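Local atomic coordinates of bacteriocin (Pseudomonas syringae pv. tomato, PDB entry 4FZL), a protein that binds calcium and degrades lipid II, probably as a phosphatase-like enzyme, and so acts as an antimicrobial toxin of the colicin M family. Residues Y152-D157 against L163-I168; F114-V119 against I190-D195; V123-R126 against D130-N133. One frame throughout, in Å; residues are numbered along the deposited sequence. Where two conformers were deposited one is given.

Contact 1 (Y152-D157 against L163-I168); sequences YDVGKD and LTLGNI. With CA (calcium ion), chain C; EDO (1,2-ethanediol), chain K.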
ATOM      1  N   TYR A 152     -11.802   4.030   9.255  1.00 23.87           N
ATOM      2  CA  TYR A 152     -11.040   2.920   9.758  1.00 20.89           C
ATOM      3  C   TYR A 152      -9.555   3.224   9.706  1.00 23.86           C
ATOM      4  O   TYR A 152      -9.027   3.558   8.683  1.00 23.43           O
ATOM      5  CB  TYR A 152     -11.313   1.673   8.925  1.00 20.90           C
ATOM      6  CG  TYR A 152     -10.901   0.358   9.562  1.00 25.66           C
ATOM      7  CD1 TYR A 152     -11.662  -0.219  10.591  1.00 26.11           C
ATOM      8  CD2 TYR A 152      -9.760  -0.300   9.146  1.00 25.88           C
ATOM      9  CE1 TYR A 152     -11.282  -1.422  11.155  1.00 26.84           C
ATOM     10  CE2 TYR A 152      -9.391  -1.502   9.694  1.00 30.78           C
ATOM     11  CZ  TYR A 152     -10.153  -2.034  10.720  1.00 30.42           C
ATOM     12  OH  TYR A 152      -9.833  -3.227  11.281  1.00 34.79           O
ATOM     13  N   ASP A 153      -8.896   3.009  10.843  1.00 24.39           N
ATOM     14  CA  ASP A 153      -7.450   3.188  10.959  1.00 28.26           C
ATOM     15  C   ASP A 153      -6.835   1.851  10.568  1.00 23.02           C
ATOM     16  O   ASP A 153      -6.851   0.834  11.311  1.00 26.70           O
ATOM     17  CB  ASP A 153      -7.104   3.599  12.378  1.00 24.36           C
ATOM     18  CG  ASP A 153      -5.621   3.869  12.587  1.00 24.41           C
ATOM     19  OD1 ASP A 153      -4.777   3.291  11.872  1.00 25.03           O
ATOM     20  OD2 ASP A 153      -5.323   4.705  13.456  1.00 30.40           O
ATOM     21  N   VAL A 154      -6.236   1.845   9.394  1.00 23.83           N
ATOM     22  CA  VAL A 154      -5.738   0.663   8.820  1.00 22.47           C
ATOM     23  C   VAL A 154      -4.627   0.035   9.698  1.00 23.78           C
ATOM     24  O   VAL A 154      -4.338  -1.150   9.659  1.00 27.25           O
ATOM     25  CB  VAL A 154      -5.220   1.054   7.408  1.00 24.62           C
ATOM     26  CG1 VAL A 154      -4.495  -0.043   6.866  1.00 25.56           C
ATOM     27  CG2 VAL A 154      -6.377   1.464   6.542  1.00 25.93           C
ATOM     28  N   GLY A 155      -4.012   0.909  10.505  1.00 28.11           N
ATOM     29  CA  GLY A 155      -3.056   0.461  11.460  1.00 29.38           C
ATOM     30  C   GLY A 155      -3.590  -0.473  12.503  1.00 29.55           C
ATOM     31  O   GLY A 155      -2.794  -1.175  13.088  1.00 37.96           O
ATOM     32  N   LYS A 156      -4.918  -0.448  12.761  1.00 33.53           N
ATOM     33  CA  LYS A 156      -5.600  -1.498  13.605  1.00 31.91           C
ATOM     34  C   LYS A 156      -5.180  -2.870  13.130  1.00 34.93           C
ATOM     35  O   LYS A 156      -5.065  -3.823  13.930  1.00 52.56           O
ATOM     36  CB  LYS A 156      -7.139  -1.372  13.530  1.00 39.22           C
ATOM     37  CG  LYS A 156      -7.970  -2.411  14.303  1.00 41.81           C
ATOM     38  CD  LYS A 156      -8.135  -2.052  15.753  1.00 50.17           C
ATOM     39  CE  LYS A 156      -9.190  -2.887  16.466  1.00 60.15           C
ATOM     40  NZ  LYS A 156      -9.157  -2.609  17.936  1.00 58.70           N
ATOM     41  N   ASP A 157      -4.959  -3.025  11.808  1.00 35.86           N
ATOM     42  CA  ASP A 157      -4.608  -4.346  11.174  1.00 34.27           C
ATOM     43  C   ASP A 157      -3.279  -4.468  10.547  1.00 30.48           C
ATOM     44  O   ASP A 157      -2.673  -5.551  10.627  1.00 48.17           O
ATOM     45  CB  ASP A 157      -5.664  -4.700  10.109  1.00 30.09           C
ATOM     46  CG  ASP A 157      -6.999  -4.805  10.724  1.00 39.68           C
ATOM     47  OD1 ASP A 157      -7.992  -4.422  10.050  1.00 32.10           O
ATOM     48  OD2 ASP A 157      -6.965  -5.221  11.936  1.00 45.65           O
ATOM     49  N   LEU A 163       0.997   3.007   6.439  1.00 23.65           N
ATOM     50  CA  LEU A 163       1.989   3.951   5.931  1.00 24.47           C
ATOM     51  C   LEU A 163       1.563   4.530   4.612  1.00 25.93           C
ATOM     52  O   LEU A 163       1.841   5.710   4.303  1.00 33.31           O
ATOM     53  CB  LEU A 163       3.333   3.251   5.772  1.00 23.33           C
ATOM     54  CG  LEU A 163       4.099   2.913   7.036  1.00 21.42           C
ATOM     55  CD1 LEU A 163       5.320   2.028   6.860  1.00 22.93           C
ATOM     56  CD2 LEU A 163       4.375   4.181   7.875  1.00 28.88           C
ATOM     57  N   THR A 164       0.827   3.731   3.840  1.00 20.38           N
ATOM     58  CA  THR A 164       0.383   4.131   2.520  1.00 23.11           C
ATOM     59  C   THR A 164      -0.977   4.851   2.582  1.00 20.87           C
ATOM     60  O   THR A 164      -1.158   5.868   1.909  1.00 25.46           O
ATOM     61  CB  THR A 164       0.239   2.884   1.628  1.00 25.24           C
ATOM     62  OG1 THR A 164       1.533   2.237   1.506  1.00 28.88           O
ATOM     63  CG2 THR A 164      -0.351   3.261   0.296  1.00 22.09           C
ATOM     64  N   LEU A 165      -1.913   4.328   3.376  1.00 17.93           N
ATOM     65  CA  LEU A 165      -3.331   4.770   3.390  1.00 18.32           C
ATOM     66  C   LEU A 165      -3.759   5.662   4.569  1.00 21.19           C
ATOM     67  O   LEU A 165      -4.737   6.413   4.487  1.00 22.53           O
ATOM     68  CB  LEU A 165      -4.222   3.527   3.458  1.00 21.05           C
ATOM     69  CG  LEU A 165      -4.155   2.653   2.182  1.00 18.69           C
ATOM     70  CD1 LEU A 165      -4.987   1.393   2.385  1.00 20.36           C
ATOM     71  CD2 LEU A 165      -4.568   3.445   0.923  1.00 21.57           C
ATOM     72  N   GLY A 166      -3.090   5.500   5.725  1.00 21.00           N
ATOM     73  CA  GLY A 166      -3.545   6.182   6.907  1.00 22.71           C
ATOM     74  C   GLY A 166      -4.949   5.687   7.319  1.00 21.13           C
ATOM     75  O   GLY A 166      -5.182   4.468   7.481  1.00 27.30           O
ATOM     76  N   ASN A 167      -5.884   6.611   7.518  1.00 22.24           N
ATOM     77  CA  ASN A 167      -7.278   6.232   7.675  1.00 22.45           C
ATOM     78  C   ASN A 167      -7.930   6.120   6.312  1.00 20.54           C
ATOM     79  O   ASN A 167      -7.512   6.767   5.407  1.00 23.74           O
ATOM     80  CB  ASN A 167      -8.039   7.278   8.494  1.00 26.49           C
ATOM     81  CG  ASN A 167      -7.481   7.426   9.887  1.00 31.39           C
ATOM     82  OD1 ASN A 167      -7.052   6.428  10.527  1.00 30.78           O
ATOM     83  ND2 ASN A 167      -7.445   8.649  10.375  1.00 41.26           N
ATOM     84  N   ILE A 168      -8.889   5.225   6.206  1.00 23.99           N
ATOM     85  CA  ILE A 168      -9.690   5.124   5.016  1.00 20.75           C
ATOM     86  C   ILE A 168     -11.139   5.069   5.460  1.00 21.04           C
ATOM     87  O   ILE A 168     -11.443   5.020   6.641  1.00 27.65           O
ATOM     88  CB  ILE A 168      -9.294   3.866   4.225  1.00 19.67           C
ATOM     89  CG1 ILE A 168      -9.496   2.547   4.955  1.00 22.84           C
ATOM     90  CG2 ILE A 168      -7.881   3.942   3.678  1.00 26.30           C
ATOM     91  CD1 ILE A 168      -9.233   1.300   4.153  1.00 29.28           C
TER
HETATM   92 CA    CA C 301      -6.137   8.056   3.943  1.00 24.96          CA
HETATM   93  C1  EDO K 309     -11.006   0.417  14.313  1.00 39.74           C
HETATM   94  O1  EDO K 309     -12.273   1.070  14.378  1.00 45.49           O
HETATM   95  C2  EDO K 309     -10.087   1.235  13.383  1.00 30.66           C
HETATM   96  O2  EDO K 309     -10.382   2.586  13.310  1.00 28.06           O
HETATM   97  O   HOH W   1      -5.276   9.133   6.007  1.00 31.81           O
HETATM   98  O   HOH W   2      -4.352   8.726   3.299  1.00 35.35           O
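With its CG1 branch anti to the backbone N (chi1 170°), V154 holds CG2 beside that nitrogen and aims it at I168. The I168 side chain takes the less usual torsion that sets CG1 between backbone N and carbonyl carbon (61°), and the two branched residues cross at about a right angle, V154 CG2 lying 3.7 Å from I168 CG1. Both are buried, and their short branched apolar side chains pack without a polar end to satisfy; the same methyl of V154 also touches CB of L165. Two antiparallel strands, 142-153 and 167-178, are joined here through helix 159-165. Y152 and I168 form a hydrogen-bonded pair, Y152 N to I168 O at 2.8 Å and I168 N to Y152 O at 3.0 Å; V154 N adds a weak bond to G166 O. D153 and N167 form the adjoining non-hydrogen-bonded pair, where N167 OD1 rests 3.4 Å from D153 CB and the carboxylate and amide planes are turned 72° apart. D153 OD1 accepts from G155 N in an Asx turn. G166, with positive phi, turns the chain out of the helix; L165 O and N167 O, on its two sides, bind the calcium ion at 2.2 and 2.4 Å, and D195 adds its carboxylate. Y152 OH donates to D157 OD1 on the syn side of the carboxylate, tilted out of its plane, at 2.5 Å; N122 N bonds to the same oxygen.

Contact 2 (F114-V119 against I190-D195); sequences FPIQNV and IRAFND. With CA (calcium ion), chain C; EDO (1,2-ethanediol), chain E.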
ATOM      1  N   PHE A 114      -4.963  -0.333  -5.277  1.00 21.91           N
ATOM      2  CA  PHE A 114      -4.602  -1.093  -4.107  1.00 20.91           C
ATOM      3  C   PHE A 114      -5.743  -2.079  -3.868  1.00 23.85           C
ATOM      4  O   PHE A 114      -6.686  -1.757  -3.224  1.00 20.60           O
ATOM      5  CB  PHE A 114      -4.389  -0.219  -2.866  1.00 26.29           C
ATOM      6  CG  PHE A 114      -3.570  -0.862  -1.762  1.00 21.12           C
ATOM      7  CD1 PHE A 114      -3.274  -2.194  -1.698  1.00 20.19           C
ATOM      8  CD2 PHE A 114      -3.117  -0.106  -0.732  1.00 19.39           C
ATOM      9  CE1 PHE A 114      -2.515  -2.725  -0.695  1.00 19.61           C
ATOM     10  CE2 PHE A 114      -2.413  -0.630   0.322  1.00 20.04           C
ATOM     11  CZ  PHE A 114      -2.112  -1.965   0.335  1.00 20.38           C
ATOM     12  N   PRO A 115      -5.692  -3.249  -4.516  1.00 21.13           N
ATOM     13  CA  PRO A 115      -6.847  -4.172  -4.391  1.00 22.35           C
ATOM     14  C   PRO A 115      -7.237  -4.402  -2.918  1.00 19.92           C
ATOM     15  O   PRO A 115      -6.338  -4.623  -2.078  1.00 21.35           O
ATOM     16  CB  PRO A 115      -6.362  -5.447  -5.077  1.00 25.65           C
ATOM     17  CG  PRO A 115      -5.331  -4.898  -6.070  1.00 25.49           C
ATOM     18  CD  PRO A 115      -4.618  -3.796  -5.367  1.00 24.88           C
ATOM     19  N   ILE A 116      -8.532  -4.395  -2.621  1.00 23.80           N
ATOM     20  CA  ILE A 116      -8.898  -4.446  -1.191  1.00 20.12           C
ATOM     21  C   ILE A 116      -8.309  -5.670  -0.461  1.00 18.88           C
ATOM     22  O   ILE A 116      -7.989  -5.597   0.724  1.00 23.46           O
ATOM     23  CB  ILE A 116     -10.460  -4.294  -1.052  1.00 20.54           C
ATOM     24  CG1 ILE A 116     -10.867  -3.891   0.362  1.00 19.51           C
ATOM     25  CG2 ILE A 116     -11.191  -5.595  -1.465  1.00 21.65           C
ATOM     26  CD1 ILE A 116     -12.316  -3.431   0.520  1.00 22.68           C
ATOM     27  N   GLN A 117      -8.264  -6.787  -1.181  1.00 19.80           N
ATOM     28  CA  GLN A 117      -7.748  -7.984  -0.584  1.00 22.26           C
ATOM     29  C   GLN A 117      -6.220  -7.952  -0.242  1.00 23.58           C
ATOM     30  O   GLN A 117      -5.739  -8.703   0.561  1.00 25.64           O
ATOM     31  CB  GLN A 117      -8.134  -9.184  -1.455  1.00 30.62           C
ATOM     32  CG  GLN A 117      -7.374  -9.241  -2.744  1.00 37.39           C
ATOM     33  CD  GLN A 117      -8.055  -8.561  -3.930  1.00 41.38           C
ATOM     34  OE1 GLN A 117      -8.907  -7.701  -3.759  1.00 30.94           O
ATOM     35  NE2 GLN A 117      -7.674  -8.971  -5.143  1.00 47.87           N
ATOM     36  N   ASN A 118      -5.501  -6.978  -0.835  1.00 22.76           N
ATOM     37  CA  ASN A 118      -4.097  -6.776  -0.568  1.00 21.62           C
ATOM     38  C   ASN A 118      -3.801  -5.884   0.631  1.00 20.37           C
ATOM     39  O   ASN A 118      -2.653  -5.888   1.110  1.00 21.97           O
ATOM     40  CB  ASN A 118      -3.351  -6.203  -1.756  1.00 19.58           C
ATOM     41  CG  ASN A 118      -3.323  -7.130  -2.974  1.00 23.88           C
ATOM     42  OD1 ASN A 118      -3.870  -8.224  -2.931  1.00 27.01           O
ATOM     43  ND2 ASN A 118      -2.771  -6.627  -4.104  1.00 22.76           N
ATOM     44  N   VAL A 119      -4.808  -5.227   1.172  1.00 20.71           N
ATOM     45  CA  VAL A 119      -4.565  -4.256   2.214  1.00 21.55           C
ATOM     46  C   VAL A 119      -4.249  -4.932   3.552  1.00 22.43           C
ATOM     47  O   VAL A 119      -3.447  -4.436   4.326  1.00 23.07           O
ATOM     48  CB  VAL A 119      -5.783  -3.336   2.328  1.00 20.50           C
ATOM     49  CG1 VAL A 119      -5.650  -2.382   3.552  1.00 21.77           C
ATOM     50  CG2 VAL A 119      -5.974  -2.558   1.001  1.00 21.69           C
ATOM     51  N   ILE A 190     -17.638  -5.900   2.890  1.00 21.84           N
ATOM     52  CA  ILE A 190     -16.908  -4.674   3.126  1.00 20.19           C
ATOM     53  C   ILE A 190     -16.346  -4.217   1.767  1.00 17.93           C
ATOM     54  O   ILE A 190     -15.716  -5.032   1.061  1.00 20.18           O
ATOM     55  CB  ILE A 190     -15.762  -4.825   4.170  1.00 19.44           C
ATOM     56  CG1 ILE A 190     -16.311  -5.010   5.569  1.00 27.75           C
ATOM     57  CG2 ILE A 190     -14.766  -3.627   4.169  1.00 23.59           C
ATOM     58  CD1 ILE A 190     -15.345  -5.609   6.540  1.00 36.48           C
ATOM     59  N   ARG A 191     -16.544  -2.935   1.447  1.00 19.68           N
ATOM     60  CA  ARG A 191     -15.885  -2.269   0.325  0.50 20.86           C
ATOM     61  C   ARG A 191     -15.171  -1.037   0.853  1.00 20.15           C
ATOM     62  O   ARG A 191     -15.319  -0.689   2.031  1.00 20.49           O
ATOM     63  CB  ARG A 191     -16.894  -1.830  -0.717  0.50 21.42           C
ATOM     64  CG  ARG A 191     -17.644  -3.013  -1.310  0.50 22.41           C
ATOM     65  CD  ARG A 191     -18.789  -2.588  -2.188  0.50 27.91           C
ATOM     66  NE  ARG A 191     -19.637  -3.732  -2.442  0.50 25.43           N
ATOM     67  CZ  ARG A 191     -20.765  -3.688  -3.124  0.50 30.91           C
ATOM     68  NH1 ARG A 191     -21.224  -2.533  -3.589  0.50 36.37           N
ATOM     69  NH2 ARG A 191     -21.446  -4.806  -3.301  0.50 41.18           N
ATOM     70  N   ALA A 192     -14.410  -0.384  -0.032  1.00 17.42           N
ATOM     71  CA  ALA A 192     -13.550   0.753   0.405  1.00 18.77           C
ATOM     72  C   ALA A 192     -13.686   1.871  -0.575  1.00 17.49           C
ATOM     73  O   ALA A 192     -13.760   1.627  -1.764  1.00 19.94           O
ATOM     74  CB  ALA A 192     -12.105   0.287   0.486  1.00 18.85           C
ATOM     75  N   PHE A 193     -13.734   3.095  -0.038  1.00 16.88           N
ATOM     76  CA  PHE A 193     -13.715   4.280  -0.841  1.00 17.92           C
ATOM     77  C   PHE A 193     -12.295   4.641  -1.290  1.00 16.87           C
ATOM     78  O   PHE A 193     -11.308   4.372  -0.580  1.00 19.22           O
ATOM     79  CB  PHE A 193     -14.327   5.412  -0.033  1.00 19.11           C
ATOM     80  CG  PHE A 193     -15.782   5.226   0.238  1.00 17.91           C
ATOM     81  CD1 PHE A 193     -16.224   4.546   1.349  1.00 19.92           C
ATOM     82  CD2 PHE A 193     -16.707   5.829  -0.577  1.00 20.13           C
ATOM     83  CE1 PHE A 193     -17.557   4.373   1.620  1.00 22.12           C
ATOM     84  CE2 PHE A 193     -18.057   5.635  -0.334  1.00 26.65           C
ATOM     85  CZ  PHE A 193     -18.480   4.908   0.760  1.00 21.73           C
ATOM     86  N   ASN A 194     -12.204   5.335  -2.430  1.00 19.08           N
ATOM     87  CA  ASN A 194     -10.882   5.782  -2.906  1.00 21.07           C
ATOM     88  C   ASN A 194     -10.229   6.674  -1.816  1.00 21.37           C
ATOM     89  O   ASN A 194     -10.928   7.405  -1.078  1.00 23.85           O
ATOM     90  CB  ASN A 194     -11.042   6.614  -4.168  1.00 19.92           C
ATOM     91  CG  ASN A 194     -11.553   5.811  -5.342  1.00 24.96           C
ATOM     92  OD1 ASN A 194     -11.588   4.598  -5.362  1.00 26.41           O
ATOM     93  ND2 ASN A 194     -11.958   6.538  -6.372  1.00 30.56           N
ATOM     94  N   ASP A 195      -8.902   6.663  -1.775  1.00 22.25           N
ATOM     95  CA  ASP A 195      -8.107   7.402  -0.759  1.00 19.29           C
ATOM     96  C   ASP A 195      -7.123   8.335  -1.467  1.00 20.93           C
ATOM     97  O   ASP A 195      -6.426   7.933  -2.394  1.00 28.30           O
ATOM     98  CB  ASP A 195      -7.411   6.430   0.125  1.00 22.95           C
ATOM     99  CG  ASP A 195      -6.976   7.035   1.488  1.00 25.02           C
ATOM    100  OD1 ASP A 195      -7.815   7.450   2.353  1.00 31.61           O
ATOM    101  OD2 ASP A 195      -5.755   6.991   1.750  1.00 24.43           O
TER
HETATM  102 CA    CA C 301      -6.137   8.056   3.943  1.00 24.96          CA
HETATM  103  C1  EDO E 303     -17.523   1.627  -1.755  1.00 26.65           C
HETATM  104  O1  EDO E 303     -18.569   0.958  -2.478  1.00 24.48           O
HETATM  105  C2  EDO E 303     -16.993   2.783  -2.510  1.00 24.82           C
HETATM  106  O2  EDO E 303     -16.410   2.406  -3.743  1.00 33.66           O
HETATM  107  O   HOH W   1      -5.276   9.133   6.007  1.00 31.81           O
HETATM  108  O   HOH W   2      -4.352   8.726   3.299  1.00 35.35           O
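I116 reaches across to A192 with the end of its side chain, joining the short, weakly bonded helix 116-119 to strand 184-197 of the mixed beta-sheet. CG1 of I116 stands anti to the backbone N (chi1 -162°) and the chain stays extended beyond it, so that CD1 is carried forward to the strand. A192 sends its CB toward the helix, and the two methyls meet at 3.7 Å, I116 CD1 against A192 CB. The long isoleucine and the short alanine are complementary: with little side chain on A192, the methyl of I116 can settle against the backbone as well, 3.7 Å from R191 C and 3.8 Å from I190 O. I190 adds a looser touch through CG2, while the rest of its side chain leads away and packs on V123. R191 alternates to the other side of the strand; its CB points away from the helix, and in the conformer given its guanidinium forms a salt bridge with E189. No polar group of either segment bonds to the other, so the join is apolar and small. L170 and I228 also pack on A192 and widen this apolar patch. On the helix side, V119 CG2 sits over the centre of the F114 ring, 3.7 Å above its plane. Farther along the strand the chemistry changes. D195, an aspartate whose short carboxylate can chelate a metal, takes no part in the apolar touch; it grips the calcium ion with both oxygens, OD1 at 2.4 Å and OD2 at 2.5 Å.

Contact 3 (V123-R126 against D130-N133); sequences VDIR and DVMN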
ATOM      1  N   VAL A 123     -11.441  -6.713   9.753  1.00 25.91           N
ATOM      2  CA  VAL A 123     -12.337  -5.800  10.425  1.00 27.40           C
ATOM      3  C   VAL A 123     -13.230  -6.585  11.417  1.00 25.95           C
ATOM      4  O   VAL A 123     -13.895  -7.498  11.042  1.00 30.62           O
ATOM      5  CB  VAL A 123     -13.198  -5.023   9.433  1.00 23.94           C
ATOM      6  CG1 VAL A 123     -14.208  -4.048  10.100  1.00 29.93           C
ATOM      7  CG2 VAL A 123     -12.293  -4.250   8.443  1.00 25.96           C
ATOM      8  N   ASP A 124     -13.228  -6.156  12.676  1.00 30.09           N
ATOM      9  CA  ASP A 124     -14.061  -6.738  13.713  1.00 32.55           C
ATOM     10  C   ASP A 124     -15.229  -5.765  13.896  1.00 29.54           C
ATOM     11  O   ASP A 124     -15.119  -4.792  14.626  1.00 35.34           O
ATOM     12  CB  ASP A 124     -13.231  -6.878  15.003  1.00 39.10           C
ATOM     13  CG  ASP A 124     -14.064  -7.326  16.209  1.00 47.70           C
ATOM     14  OD1 ASP A 124     -13.580  -7.168  17.377  1.00 78.28           O
ATOM     15  OD2 ASP A 124     -15.178  -7.874  15.995  1.00 56.86           O
ATOM     16  N   ILE A 125     -16.329  -5.960  13.165  1.00 31.79           N
ATOM     17  CA  ILE A 125     -17.442  -5.018  13.212  1.00 38.71           C
ATOM     18  C   ILE A 125     -18.039  -4.836  14.610  1.00 33.81           C
ATOM     19  O   ILE A 125     -18.513  -3.765  14.941  1.00 36.46           O
ATOM     20  CB  ILE A 125     -18.566  -5.451  12.258  1.00 35.81           C
ATOM     21  CG1 ILE A 125     -18.080  -5.317  10.802  1.00 41.40           C
ATOM     22  CG2 ILE A 125     -19.828  -4.648  12.540  1.00 44.79           C
ATOM     23  CD1 ILE A 125     -18.527  -6.453   9.880  1.00 54.28           C
ATOM     24  N   ARG A 126     -18.027  -5.898  15.421  1.00 31.77           N
ATOM     25  CA  ARG A 126     -18.594  -5.851  16.741  1.00 36.58           C
ATOM     26  C   ARG A 126     -17.803  -4.853  17.564  1.00 32.79           C
ATOM     27  O   ARG A 126     -18.368  -4.231  18.470  1.00 43.25           O
ATOM     28  CB  ARG A 126     -18.557  -7.223  17.422  1.00 43.41           C
ATOM     29  CG  ARG A 126     -19.331  -8.369  16.750  1.00 41.62           C
ATOM     30  CD  ARG A 126     -19.317  -9.654  17.581  1.00 55.53           C
ATOM     31  NE  ARG A 126     -19.879  -9.408  18.921  1.00 79.07           N
ATOM     32  CZ  ARG A 126     -21.153  -9.077  19.172  1.00 67.61           C
ATOM     33  NH1 ARG A 126     -22.061  -8.969  18.195  1.00 91.41           N
ATOM     34  NH2 ARG A 126     -21.532  -8.862  20.425  1.00 78.55           N
ATOM     35  N   ASP A 130     -20.406   2.897  16.061  1.00 39.14           N
ATOM     36  CA  ASP A 130     -21.382   3.532  15.165  1.00 45.17           C
ATOM     37  C   ASP A 130     -22.055   2.477  14.274  1.00 37.66           C
ATOM     38  O   ASP A 130     -23.222   2.632  13.977  1.00 44.06           O
ATOM     39  CB  ASP A 130     -20.808   4.689  14.322  1.00 45.61           C
ATOM     40  CG  ASP A 130     -20.465   5.931  15.159  1.00 59.99           C
ATOM     41  OD1 ASP A 130     -20.792   6.008  16.381  1.00 71.32           O
ATOM     42  OD2 ASP A 130     -19.857   6.854  14.582  1.00 56.67           O
ATOM     43  N   VAL A 131     -21.357   1.404  13.864  1.00 34.84           N
ATOM     44  CA  VAL A 131     -21.971   0.326  13.036  1.00 33.63           C
ATOM     45  C   VAL A 131     -22.885  -0.580  13.860  1.00 28.49           C
ATOM     46  O   VAL A 131     -24.028  -0.875  13.472  1.00 30.81           O
ATOM     47  CB  VAL A 131     -20.916  -0.484  12.245  1.00 35.85           C
ATOM     48  CG1 VAL A 131     -21.511  -1.735  11.612  1.00 38.89           C
ATOM     49  CG2 VAL A 131     -20.244   0.412  11.202  1.00 41.19           C
ATOM     50  N   MET A 132     -22.410  -0.977  15.032  1.00 32.95           N
ATOM     51  CA  MET A 132     -23.240  -1.813  15.914  1.00 32.15           C
ATOM     52  C   MET A 132     -24.542  -1.097  16.330  1.00 39.66           C
ATOM     53  O   MET A 132     -25.584  -1.753  16.439  1.00 39.71           O
ATOM     54  CB  MET A 132     -22.455  -2.301  17.116  1.00 43.28           C
ATOM     55  CG  MET A 132     -21.444  -3.338  16.696  1.00 40.01           C
ATOM     56  SD  MET A 132     -22.168  -4.895  16.114  1.00 43.31           S
ATOM     57  CE  MET A 132     -22.794  -5.592  17.661  1.00 52.68           C
ATOM     58  N   ASN A 133     -24.484   0.229  16.541  1.00 40.76           N
ATOM     59  CA  ASN A 133     -25.664   1.067  16.809  1.00 44.48           C
ATOM     60  C   ASN A 133     -26.703   0.949  15.679  1.00 33.36           C
ATOM     61  O   ASN A 133     -27.906   0.930  15.932  1.00 40.63           O
ATOM     62  CB  ASN A 133     -25.303   2.572  16.903  1.00 47.53           C
ATOM     63  CG  ASN A 133     -24.879   3.000  18.282  1.00 57.24           C
ATOM     64  OD1 ASN A 133     -24.683   2.154  19.176  1.00 56.65           O
ATOM     65  ND2 ASN A 133     -24.706   4.326  18.474  1.00 61.49           N
TER
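The guanidinium of R126 is the flat group of this contact, and the methyl CE of M132 comes to it obliquely, 3.5 Å from NH1. R126 bends at chi3 (58°), which turns its planar end back toward the methionine, although its CB points away from the helix. M132 answers with bends at both chi2 and chi3, curling the thioether so that CG lies 3.4 Å from I125 O and SD lies 3.8 Å from R126 CA. The flexible, unbranched methionine can follow the contour of the backbone in this way. The peptide units of residues 125 and 126 thus form a surface on which M132 rests. The loop after helix 116-119 leads into helix 129-135, which packs on the beta-sheet through V131; a 3-10 turn that includes I125 and R126 precedes the helix. The second touch is between branched aliphatics. I125 CG2 and V131 CG1 are each anti to their own backbone N and meet at 3.5 Å, closer than the usual spacing of two carbons, as the side chains slant across one another. Both residues also rest on L172 of strand 167-178, while I125 reaches V234 and V236 and V131 reaches V148 and F150; W184 packs on both M132 and R126. Being apolar, I125 and V131 suit this buried side, whereas the long R126 lies at the exposed margin, where it also touches V236.

Contacts 1 and 2 meet at the calcium ion, their centres 11 Å apart. The ion is bound from both contacts, so the metal ties the helix-to-strand turn at G166 to neighbouring strand 184-197; waters 1 and 2 are bound to the same ion. Beside it lies an apolar touch between the two contacts, L165 CD1 being 3.9 Å from F114 CE2, and the I168 CG2 methyl packs 3.8 Å from the metal-bound D195 OD1. Contact 3 stands away from this site, about 17 Å from contact 1 and 18 Å from contact 2, centre to centre. V123 links it to both: its CB is 3.6 Å from I190 CD1, and its CA 3.7 Å from Y152 OH.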